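Local coordinates for protein WipB (Legionella pneumophila, PDB 5NNY) that acts as a translocated Ser/Thr phosphatase effector that targets the lysosomal nutrient-sensing machinery of the host cell, the piece here being its phosphatase domain, at residues 37-41 against 74-79. Residues are numbered along the deposited sequence; the frame is centred on the assembly and turned at random.
Sequences KFAEI and QYNALI
Q74 meets segment 37-41 of helix 32-42 with its extended side chain: CD1 of I41 lies 3.8 Å from OE1 of Q74, and NE2 of Q74 lies 3.6 Å from CD of K37, whose chain crosses that of Q74 at about a right angle. The next residue, Y75, leaves a different side of its helix, and the far end of its ring reaches F38. Both rings have CG anti to the backbone N (chi1 -176° for Y75, -171° for F38), and they meet obliquely, planes at 54°, with Y75 CE1 3.5 Å from F38 CE2. The hydroxyl of Y75 also lies against the F38 ring, but its hydrogen bond goes to the carbonyl O of F107. L78 then pushes its CD1 between K37, F38 and I41: this methyl lies 3.5 Å from the backbone N of F38 and meets I41 CD1 tip to tip, while CD2 rests on CB of K37. I79 CD1 only grazes the F38 ring, near its plane at the edge. The segment axes run roughly antiparallel, 10.4 Å apart at their closest, with helix 15-24 packing on F38 and helix 105-117 on Y75. With no hydrogen bond across, the pairing of helices 32-42 and 64-79 here depends on how F38, I41, Y75 and L78 fit in shape, and the bond to F107 holds the Y75 ring against F38 from outside the pair.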
# COMPACT_ATOMS: atom_id res chain seq x y z
N LYS A 37 17.49 6.27 -17.34
CA LYS A 37 17.78 7.25 -16.30
C LYS A 37 17.09 6.85 -14.99
O LYS A 37 17.69 6.95 -13.91
CB LYS A 37 17.32 8.65 -16.72
CG LYS A 37 18.26 9.40 -17.70
CD LYS A 37 17.67 10.77 -18.07
CE LYS A 37 18.62 11.67 -18.87
NZ LYS A 37 18.93 11.13 -20.22
N PHE A 38 15.84 6.41 -15.06
CA PHE A 38 15.10 6.00 -13.86
C PHE A 38 15.82 4.85 -13.16
O PHE A 38 16.04 4.90 -11.93
CB PHE A 38 13.68 5.59 -14.26
CG PHE A 38 12.74 5.33 -13.10
CD1 PHE A 38 12.90 4.23 -12.28
CD2 PHE A 38 11.65 6.17 -12.91
CE1 PHE A 38 12.00 3.98 -11.25
CE2 PHE A 38 10.76 5.94 -11.89
CZ PHE A 38 10.92 4.85 -11.06
N ALA A 39 16.18 3.81 -13.91
CA ALA A 39 16.87 2.66 -13.32
C ALA A 39 18.21 3.08 -12.71
O ALA A 39 18.60 2.58 -11.64
CB ALA A 39 17.08 1.56 -14.36
N GLU A 40 18.94 3.98 -13.39
CA GLU A 40 20.20 4.49 -12.85
C GLU A 40 20.01 5.20 -11.51
O GLU A 40 20.79 5.00 -10.58
CB GLU A 40 20.85 5.48 -13.84
CG GLU A 40 22.29 5.82 -13.45
CD GLU A 40 23.03 6.60 -14.50
OE1 GLU A 40 22.53 6.70 -15.65
OE2 GLU A 40 24.12 7.11 -14.16
N ILE A 41 19.01 6.08 -11.42
CA ILE A 41 18.75 6.76 -10.16
C ILE A 41 18.36 5.75 -9.10
O ILE A 41 18.84 5.79 -7.96
CB ILE A 41 17.66 7.84 -10.34
CG1 ILE A 41 18.23 9.06 -11.10
CG2 ILE A 41 17.07 8.26 -8.99
CD1 ILE A 41 17.17 10.09 -11.53
N GLN A 74 15.87 15.57 -10.44
CA GLN A 74 15.93 14.80 -11.67
C GLN A 74 14.87 13.70 -11.66
O GLN A 74 14.26 13.41 -12.70
CB GLN A 74 17.32 14.19 -11.92
CG GLN A 74 17.32 13.57 -13.34
CD GLN A 74 18.59 12.89 -13.79
OE1 GLN A 74 19.52 12.66 -13.03
NE2 GLN A 74 18.64 12.57 -15.07
N TYR A 75 14.64 13.08 -10.50
CA TYR A 75 13.58 12.09 -10.41
C TYR A 75 12.24 12.70 -10.80
O TYR A 75 11.48 12.11 -11.58
CB TYR A 75 13.50 11.49 -9.00
CG TYR A 75 12.47 10.40 -8.92
CD1 TYR A 75 12.74 9.14 -9.43
CD2 TYR A 75 11.20 10.65 -8.41
CE1 TYR A 75 11.80 8.12 -9.39
CE2 TYR A 75 10.24 9.64 -8.39
CZ TYR A 75 10.55 8.38 -8.87
OH TYR A 75 9.63 7.37 -8.85
N ASN A 76 11.94 13.88 -10.27
CA ASN A 76 10.66 14.52 -10.58
C ASN A 76 10.59 14.97 -12.04
O ASN A 76 9.50 15.01 -12.62
CB ASN A 76 10.41 15.70 -9.64
CG ASN A 76 10.10 15.26 -8.21
OD1 ASN A 76 9.79 14.09 -7.97
ND2 ASN A 76 10.16 16.19 -7.28
N ALA A 77 11.73 15.31 -12.64
CA ALA A 77 11.75 15.58 -14.08
C ALA A 77 11.41 14.33 -14.89
O ALA A 77 10.77 14.41 -15.95
CB ALA A 77 13.12 16.11 -14.50
N LEU A 78 11.85 13.15 -14.43
CA LEU A 78 11.47 11.92 -15.12
C LEU A 78 9.99 11.65 -14.97
O LEU A 78 9.31 11.29 -15.94
CB LEU A 78 12.30 10.74 -14.61
CG LEU A 78 13.81 10.76 -14.87
CD1 LEU A 78 14.50 9.55 -14.25
CD2 LEU A 78 14.10 10.83 -16.37
N ILE A 79 9.46 11.83 -13.75
CA ILE A 79 8.02 11.63 -13.53
C ILE A 79 7.20 12.52 -14.46
O ILE A 79 6.17 12.10 -15.01
CB ILE A 79 7.68 11.89 -12.05
CG1 ILE A 79 8.40 10.89 -11.14
CG2 ILE A 79 6.16 11.89 -11.83
CD1 ILE A 79 7.97 9.41 -11.32